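Local atomic coordinates of cysteine synthase (Helicobacter pylori, PDB entry 6AHI), a protein that catalyses the pyridoxal-phosphate-dependent formation of L-cysteine and acetate from O-acetyl-L-serine and hydrogen sulfide, and also has cystathionine beta-synthase activity. Residues I164-A177 with E278-I291. Residues are numbered along the deposited sequence; the frame is centred on the assembly and turned at random.
Sequences IVQELGTNLTSFVA and EAQRLPEGSQVLTI
Strands 174-177 and 287-291 run side by side in parallel, joined by backbone bonds from Leu289 N to Ser174 O (2.8 Å) and from Val176 N to Leu289 O (2.9 Å). Thr173, just before its strand, makes a two-way link with Gln287, the first residue of the other: its N donates to Gln287 O, while its OG1, anti to its own carbonyl carbon (chi1 -46°), accepts a nearly straight bond from Gln287 N at 2.9 Å. The Gln287 amide bonds elsewhere, NE2 to Gly285 O and OE1 to Tyr33 OH. At the far end Thr290 OG1 donates to Val176 O (2.8 Å) from above the carbonyl plane. Ser174 OG donates to the anti side of Glu278 OE2 at 2.8 Å, 33° out of the carboxylate plane. A chain bent at chi2 (75°) brings that carboxylate to Ser174; Arg281 and Arg200 form salt bridges to its two oxygens, which probably favours the charged form. On the same face Val176 CG2 packs on Val288 CG1, and helix 266-281 covers both valines. On the opposite face, that of Phe175 and Leu289, the CD2 methyl of Leu289 meets Ile164 CG2 tip to tip (3.6 Å) and lies by Phe175 CD1, while its CD1 methyl meets Leu168 CD1. Ile291 CD1 abuts the edge of the Phe175 ring, 3.6 Å from CE1. Helix 160-168 thus covers Leu289, and helix 183-195 touches Phe175 and Ile291. Strands flanked by helices on both faces form the three-layer alpha/beta/alpha core characteristic of fold-type II pyridoxal-phosphate enzymes; Ile291 borders Thr184, a probable cofactor-binding residue.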
ATOM      1  N   ILE A 164     -20.026  -4.024  -1.235  1.00 23.23           N
ATOM      2  CA  ILE A 164     -20.510  -2.693  -0.845  1.00 23.64           C
ATOM      3  C   ILE A 164     -21.881  -2.790  -0.173  1.00 24.00           C
ATOM      4  O   ILE A 164     -22.096  -2.194   0.866  1.00 24.61           O
ATOM      5  CB  ILE A 164     -20.538  -1.749  -2.061  1.00 24.73           C
ATOM      6  CG1 ILE A 164     -19.113  -1.295  -2.408  1.00 25.36           C
ATOM      7  CG2 ILE A 164     -21.476  -0.574  -1.810  1.00 25.17           C
ATOM      8  CD1 ILE A 164     -18.975  -0.697  -3.786  1.00 26.70           C
ATOM      9  N   VAL A 165     -22.819  -3.510  -0.789  1.00 25.32           N
ATOM     10  CA  VAL A 165     -24.147  -3.602  -0.210  1.00 26.20           C
ATOM     11  C   VAL A 165     -24.091  -4.373   1.112  1.00 25.86           C
ATOM     12  O   VAL A 165     -24.838  -4.040   2.006  1.00 24.27           O
ATOM     13  CB  VAL A 165     -25.177  -4.202  -1.181  1.00 28.97           C
ATOM     14  CG1 VAL A 165     -26.516  -4.399  -0.486  1.00 30.33           C
ATOM     15  CG2 VAL A 165     -25.333  -3.320  -2.394  1.00 29.14           C
ATOM     16  N   GLN A 166     -23.218  -5.372   1.233  1.00 28.09           N
ATOM     17  CA  GLN A 166     -23.062  -6.084   2.532  1.00 32.96           C
ATOM     18  C   GLN A 166     -22.637  -5.116   3.640  1.00 29.55           C
ATOM     19  O   GLN A 166     -23.110  -5.232   4.738  1.00 31.47           O
ATOM     20  CB  GLN A 166     -22.013  -7.187   2.465  1.00 39.92           C
ATOM     21  CG  GLN A 166     -22.485  -8.421   1.720  1.00 51.70           C
ATOM     22  CD  GLN A 166     -21.455  -9.524   1.757  1.00 61.11           C
ATOM     23  OE1 GLN A 166     -20.628  -9.608   2.673  1.00 53.97           O
ATOM     24  NE2 GLN A 166     -21.501 -10.381   0.747  1.00 72.76           N
ATOM     25  N   GLU A 167     -21.729  -4.177   3.344  1.00 27.15           N
ATOM     26  CA  GLU A 167     -21.184  -3.244   4.344  1.00 28.44           C
ATOM     27  C   GLU A 167     -22.145  -2.060   4.568  1.00 25.68           C
ATOM     28  O   GLU A 167     -22.247  -1.549   5.672  1.00 23.12           O
ATOM     29  CB  GLU A 167     -19.868  -2.583   3.906  1.00 32.17           C
ATOM     30  CG  GLU A 167     -18.671  -3.492   3.693  1.00 36.84           C
ATOM     31  CD  GLU A 167     -17.473  -2.784   3.049  1.00 36.80           C
ATOM     32  OE1 GLU A 167     -17.589  -2.471   1.835  1.00 26.68           O
ATOM     33  OE2 GLU A 167     -16.432  -2.513   3.781  1.00 34.64           O
ATOM     34  N   LEU A 168     -22.761  -1.523   3.507  1.00 22.11           N
ATOM     35  CA  LEU A 168     -23.478  -0.255   3.645  1.00 22.16           C
ATOM     36  C   LEU A 168     -24.991  -0.409   3.588  1.00 23.00           C
ATOM     37  O   LEU A 168     -25.684   0.541   3.911  1.00 25.22           O
ATOM     38  CB  LEU A 168     -23.039   0.716   2.548  1.00 22.15           C
ATOM     39  CG  LEU A 168     -21.556   1.059   2.525  1.00 20.64           C
ATOM     40  CD1 LEU A 168     -21.287   2.058   1.411  1.00 20.02           C
ATOM     41  CD2 LEU A 168     -21.094   1.578   3.888  1.00 22.61           C
ATOM     42  N   GLY A 169     -25.500  -1.567   3.163  1.00 22.45           N
ATOM     43  CA  GLY A 169     -26.938  -1.752   2.969  1.00 22.96           C
ATOM     44  C   GLY A 169     -27.460  -1.023   1.725  1.00 23.75           C
ATOM     45  O   GLY A 169     -26.684  -0.649   0.798  1.00 25.60           O
ATOM     46  N   THR A 170     -28.766  -0.755   1.717  1.00 23.32           N
ATOM     47  CA  THR A 170     -29.444  -0.230   0.577  1.00 23.11           C
ATOM     48  C   THR A 170     -29.776   1.257   0.750  1.00 22.50           C
ATOM     49  O   THR A 170     -30.352   1.820  -0.137  1.00 23.07           O
ATOM     50  CB  THR A 170     -30.708  -1.040   0.265  1.00 25.96           C
ATOM     51  OG1 THR A 170     -31.623  -0.920   1.348  1.00 24.90           O
ATOM     52  CG2 THR A 170     -30.421  -2.502  -0.024  1.00 27.26           C
ATOM     53  N   ASN A 171     -29.376   1.898   1.854  1.00 22.71           N
ATOM     54  CA  ASN A 171     -29.627   3.347   2.070  1.00 24.31           C
ATOM     55  C   ASN A 171     -28.518   4.158   1.382  1.00 21.27           C
ATOM     56  O   ASN A 171     -27.641   4.792   2.033  1.00 20.72           O
ATOM     57  CB  ASN A 171     -29.775   3.717   3.551  1.00 27.82           C
ATOM     58  CG  ASN A 171     -30.373   5.098   3.757  1.00 30.94           C
ATOM     59  OD1 ASN A 171     -31.225   5.547   2.999  1.00 36.10           O
ATOM     60  ND2 ASN A 171     -29.911   5.800   4.776  1.00 32.25           N
ATOM     61  N   LEU A 172     -28.527   4.091   0.050  1.00 20.21           N
ATOM     62  CA  LEU A 172     -27.626   4.880  -0.770  1.00 19.91           C
ATOM     63  C   LEU A 172     -28.449   5.708  -1.756  1.00 20.34           C
ATOM     64  O   LEU A 172     -29.324   5.191  -2.452  1.00 20.22           O
ATOM     65  CB  LEU A 172     -26.655   3.966  -1.506  1.00 19.93           C
ATOM     66  CG  LEU A 172     -25.745   3.120  -0.630  1.00 20.50           C
ATOM     67  CD1 LEU A 172     -24.959   2.173  -1.522  1.00 21.65           C
ATOM     68  CD2 LEU A 172     -24.798   3.985   0.223  1.00 20.23           C
ATOM     69  N   THR A 173     -28.109   6.983  -1.837  1.00 18.79           N
ATOM     70  CA  THR A 173     -28.817   7.952  -2.618  1.00 19.50           C
ATOM     71  C   THR A 173     -28.179   8.053  -4.017  1.00 20.71           C
ATOM     72  O   THR A 173     -28.880   8.223  -5.024  1.00 21.02           O
ATOM     73  CB  THR A 173     -28.777   9.329  -1.944  1.00 19.27           C
ATOM     74  OG1 THR A 173     -29.083   9.187  -0.550  1.00 18.73           O
ATOM     75  CG2 THR A 173     -29.713  10.310  -2.604  1.00 20.20           C
ATOM     76  N   SER A 174     -26.851   7.954  -4.059  1.00 20.71           N
ATOM     77  CA  SER A 174     -26.101   8.189  -5.260  1.00 21.49           C
ATOM     78  C   SER A 174     -24.810   7.349  -5.255  1.00 20.91           C
ATOM     79  O   SER A 174     -24.198   7.081  -4.212  1.00 19.02           O
ATOM     80  CB  SER A 174     -25.811   9.676  -5.384  1.00 23.91           C
ATOM     81  OG  SER A 174     -25.112   9.928  -6.613  1.00 28.76           O
ATOM     82  N   PHE A 175     -24.378   6.990  -6.474  1.00 20.75           N
ATOM     83  CA  PHE A 175     -23.129   6.342  -6.778  1.00 20.01           C
ATOM     84  C   PHE A 175     -22.368   7.213  -7.780  1.00 20.67           C
ATOM     85  O   PHE A 175     -22.855   7.517  -8.856  1.00 20.99           O
ATOM     86  CB  PHE A 175     -23.354   4.943  -7.339  1.00 21.19           C
ATOM     87  CG  PHE A 175     -22.111   4.224  -7.806  1.00 22.11           C
ATOM     88  CD1 PHE A 175     -20.994   4.150  -6.985  1.00 21.29           C
ATOM     89  CD2 PHE A 175     -22.047   3.634  -9.066  1.00 22.89           C
ATOM     90  CE1 PHE A 175     -19.853   3.485  -7.400  1.00 22.03           C
ATOM     91  CE2 PHE A 175     -20.901   2.975  -9.474  1.00 23.96           C
ATOM     92  CZ  PHE A 175     -19.808   2.897  -8.646  1.00 22.94           C
ATOM     93  N   VAL A 176     -21.173   7.624  -7.373  1.00 20.48           N
ATOM     94  CA  VAL A 176     -20.332   8.527  -8.089  1.00 22.97           C
ATOM     95  C   VAL A 176     -18.996   7.826  -8.305  1.00 23.42           C
ATOM     96  O   VAL A 176     -18.352   7.479  -7.311  1.00 23.60           O
ATOM     97  CB  VAL A 176     -20.122   9.818  -7.271  1.00 22.28           C
ATOM     98  CG1 VAL A 176     -19.177  10.774  -7.977  1.00 22.77           C
ATOM     99  CG2 VAL A 176     -21.452  10.487  -6.932  1.00 21.92           C
ATOM    100  N   ALA A 177     -18.562   7.657  -9.568  1.00 23.81           N
ATOM    101  CA  ALA A 177     -17.317   6.936  -9.813  1.00 24.17           C
ATOM    102  C   ALA A 177     -16.652   7.433 -11.101  1.00 25.27           C
ATOM    103  O   ALA A 177     -17.353   7.786 -12.066  1.00 24.66           O
ATOM    104  CB  ALA A 177     -17.573   5.447  -9.890  1.00 24.76           C
ATOM    105  N   GLU A 278     -22.017  16.261  -5.639  1.00 26.43           N
ATOM    106  CA  GLU A 278     -23.251  15.518  -5.598  1.00 27.50           C
ATOM    107  C   GLU A 278     -23.891  15.629  -4.192  1.00 26.47           C
ATOM    108  O   GLU A 278     -25.102  15.900  -4.097  1.00 28.22           O
ATOM    109  CB  GLU A 278     -23.022  14.091  -6.098  1.00 28.56           C
ATOM    110  CG  GLU A 278     -24.222  13.160  -5.942  1.00 29.96           C
ATOM    111  CD  GLU A 278     -25.387  13.328  -6.918  1.00 34.00           C
ATOM    112  OE1 GLU A 278     -25.444  14.352  -7.620  1.00 33.67           O
ATOM    113  OE2 GLU A 278     -26.276  12.436  -6.937  1.00 31.22           O
ATOM    114  N   ALA A 279     -23.127  15.407  -3.119  1.00 24.58           N
ATOM    115  CA  ALA A 279     -23.704  15.497  -1.754  1.00 27.32           C
ATOM    116  C   ALA A 279     -24.316  16.891  -1.528  1.00 27.42           C
ATOM    117  O   ALA A 279     -25.388  17.010  -0.932  1.00 25.82           O
ATOM    118  CB  ALA A 279     -22.681  15.205  -0.685  1.00 27.24           C
ATOM    119  N   GLN A 280     -23.650  17.927  -2.061  1.00 29.15           N
ATOM    120  CA  GLN A 280     -24.059  19.301  -1.826  1.00 31.80           C
ATOM    121  C   GLN A 280     -25.369  19.622  -2.549  1.00 30.55           C
ATOM    122  O   GLN A 280     -26.030  20.561  -2.141  1.00 34.09           O
ATOM    123  CB  GLN A 280     -22.946  20.275  -2.218  1.00 35.07           C
ATOM    124  CG  GLN A 280     -21.869  20.365  -1.144  1.00 36.08           C
ATOM    125  CD  GLN A 280     -20.650  21.130  -1.597  1.00 41.40           C
ATOM    126  OE1 GLN A 280     -20.531  21.505  -2.757  1.00 43.82           O
ATOM    127  NE2 GLN A 280     -19.745  21.399  -0.666  1.00 42.04           N
ATOM    128  N   ARG A 281     -25.736  18.869  -3.595  1.00 28.78           N
ATOM    129  CA  ARG A 281     -26.945  19.151  -4.349  1.00 31.83           C
ATOM    130  C   ARG A 281     -28.103  18.264  -3.870  1.00 32.18           C
ATOM    131  O   ARG A 281     -29.197  18.433  -4.336  1.00 32.65           O
ATOM    132  CB  ARG A 281     -26.723  19.010  -5.864  1.00 32.87           C
ATOM    133  CG  ARG A 281     -26.604  17.581  -6.391  1.00 35.22           C
ATOM    134  CD  ARG A 281     -26.585  17.437  -7.907  1.00 40.15           C
ATOM    135  NE  ARG A 281     -25.485  18.154  -8.544  1.00 40.45           N
ATOM    136  CZ  ARG A 281     -24.311  17.633  -8.915  1.00 44.08           C
ATOM    137  NH1 ARG A 281     -24.106  16.323  -8.928  1.00 40.54           N
ATOM    138  NH2 ARG A 281     -23.335  18.442  -9.282  1.00 40.50           N
ATOM    139  N   LEU A 282     -27.876  17.344  -2.930  1.00 30.30           N
ATOM    140  CA  LEU A 282     -28.933  16.409  -2.488  1.00 29.21           C
ATOM    141  C   LEU A 282     -29.484  16.824  -1.127  1.00 28.31           C
ATOM    142  O   LEU A 282     -28.800  17.517  -0.371  1.00 27.64           O
ATOM    143  CB  LEU A 282     -28.338  15.003  -2.427  1.00 28.36           C
ATOM    144  CG  LEU A 282     -27.975  14.358  -3.760  1.00 29.47           C
ATOM    145  CD1 LEU A 282     -27.253  13.044  -3.510  1.00 30.18           C
ATOM    146  CD2 LEU A 282     -29.204  14.126  -4.628  1.00 30.95           C
ATOM    147  N   PRO A 283     -30.716  16.385  -0.756  1.00 28.30           N
ATOM    148  CA  PRO A 283     -31.314  16.735   0.541  1.00 29.14           C
ATOM    149  C   PRO A 283     -30.449  16.288   1.728  1.00 27.18           C
ATOM    150  O   PRO A 283     -29.713  15.313   1.611  1.00 26.43           O
ATOM    151  CB  PRO A 283     -32.620  15.914   0.593  1.00 29.47           C
ATOM    152  CG  PRO A 283     -32.946  15.630  -0.869  1.00 32.03           C
ATOM    153  CD  PRO A 283     -31.612  15.547  -1.573  1.00 29.50           C
ATOM    154  N   GLU A 284     -30.586  16.948   2.876  1.00 26.22           N
ATOM    155  CA  GLU A 284     -29.968  16.486   4.091  1.00 26.26           C
ATOM    156  C   GLU A 284     -30.341  15.016   4.289  1.00 25.12           C
ATOM    157  O   GLU A 284     -31.457  14.631   3.987  1.00 24.05           O
ATOM    158  CB  GLU A 284     -30.460  17.311   5.292  1.00 30.32           C
ATOM    159  CG  GLU A 284     -29.912  18.727   5.245  1.00 34.24           C
ATOM    160  CD  GLU A 284     -30.347  19.655   6.364  1.00 38.78           C
ATOM    161  OE1 GLU A 284     -31.272  19.293   7.123  1.00 43.37           O
ATOM    162  OE2 GLU A 284     -29.761  20.742   6.452  1.00 42.58           O
ATOM    163  N   GLY A 285     -29.408  14.234   4.825  1.00 22.76           N
ATOM    164  CA  GLY A 285     -29.610  12.826   5.063  1.00 23.69           C
ATOM    165  C   GLY A 285     -29.234  11.953   3.867  1.00 22.74           C
ATOM    166  O   GLY A 285     -29.374  10.768   3.932  1.00 22.46           O
ATOM    167  N   SER A 286     -28.727  12.526   2.782  1.00 21.77           N
ATOM    168  CA  SER A 286     -28.371  11.725   1.617  1.00 21.49           C
ATOM    169  C   SER A 286     -27.030  10.991   1.824  1.00 22.41           C
ATOM    170  O   SER A 286     -26.148  11.480   2.504  1.00 23.08           O
ATOM    171  CB  SER A 286     -28.353  12.581   0.400  1.00 22.11           C
ATOM    172  OG  SER A 286     -29.665  13.045   0.099  1.00 23.49           O
ATOM    173  N   GLN A 287     -26.896   9.795   1.230  1.00 20.66           N
ATOM    174  CA  GLN A 287     -25.718   8.946   1.403  1.00 20.51           C
ATOM    175  C   GLN A 287     -25.101   8.709   0.017  1.00 18.45           C
ATOM    176  O   GLN A 287     -25.756   8.186  -0.857  1.00 20.25           O
ATOM    177  CB  GLN A 287     -26.071   7.634   2.102  1.00 21.75           C
ATOM    178  CG  GLN A 287     -26.988   7.794   3.318  1.00 22.73           C
ATOM    179  CD  GLN A 287     -26.248   8.344   4.510  1.00 25.09           C
ATOM    180  OE1 GLN A 287     -25.210   7.837   4.914  1.00 31.00           O
ATOM    181  NE2 GLN A 287     -26.778   9.422   5.069  1.00 25.47           N
ATOM    182  N   VAL A 288     -23.865   9.190  -0.178  1.00 17.05           N
ATOM    183  CA  VAL A 288     -23.216   9.152  -1.502  1.00 17.84           C
ATOM    184  C   VAL A 288     -22.057   8.160  -1.459  1.00 17.97           C
ATOM    185  O   VAL A 288     -21.184   8.283  -0.596  1.00 17.52           O
ATOM    186  CB  VAL A 288     -22.743  10.552  -1.928  1.00 18.48           C
ATOM    187  CG1 VAL A 288     -21.966  10.526  -3.230  1.00 19.67           C
ATOM    188  CG2 VAL A 288     -23.914  11.513  -2.026  1.00 19.52           C
ATOM    189  N   LEU A 289     -22.062   7.171  -2.361  1.00 17.08           N
ATOM    190  CA  LEU A 289     -20.978   6.203  -2.433  1.00 17.65           C
ATOM    191  C   LEU A 289     -20.012   6.606  -3.548  1.00 18.77           C
ATOM    192  O   LEU A 289     -20.478   6.931  -4.668  1.00 19.90           O
ATOM    193  CB  LEU A 289     -21.564   4.834  -2.737  1.00 18.79           C
ATOM    194  CG  LEU A 289     -20.590   3.734  -3.143  1.00 20.17           C
ATOM    195  CD1 LEU A 289     -19.640   3.352  -2.016  1.00 19.08           C
ATOM    196  CD2 LEU A 289     -21.375   2.530  -3.618  1.00 22.71           C
ATOM    197  N   THR A 290     -18.709   6.533  -3.268  1.00 17.98           N
ATOM    198  CA  THR A 290     -17.677   6.666  -4.320  1.00 18.93           C
ATOM    199  C   THR A 290     -16.611   5.565  -4.133  1.00 18.00           C
ATOM    200  O   THR A 290     -16.625   4.814  -3.195  1.00 16.82           O
ATOM    201  CB  THR A 290     -17.151   8.107  -4.377  1.00 19.78           C
ATOM    202  OG1 THR A 290     -16.350   8.309  -5.551  1.00 24.01           O
ATOM    203  CG2 THR A 290     -16.321   8.456  -3.167  1.00 18.67           C
ATOM    204  N   ILE A 291     -15.669   5.503  -5.073  1.00 17.98           N
ATOM    205  CA  ILE A 291     -14.593   4.550  -5.075  1.00 18.68           C
ATOM    206  C   ILE A 291     -13.298   5.338  -5.243  1.00 18.21           C
ATOM    207  O   ILE A 291     -13.214   6.180  -6.151  1.00 17.61           O
ATOM    208  CB  ILE A 291     -14.757   3.511  -6.207  1.00 21.52           C
ATOM    209  CG1 ILE A 291     -16.027   2.678  -6.022  1.00 22.97           C
ATOM    210  CG2 ILE A 291     -13.527   2.616  -6.315  1.00 21.17           C
ATOM    211  CD1 ILE A 291     -16.518   2.134  -7.313  1.00 27.58           C
TER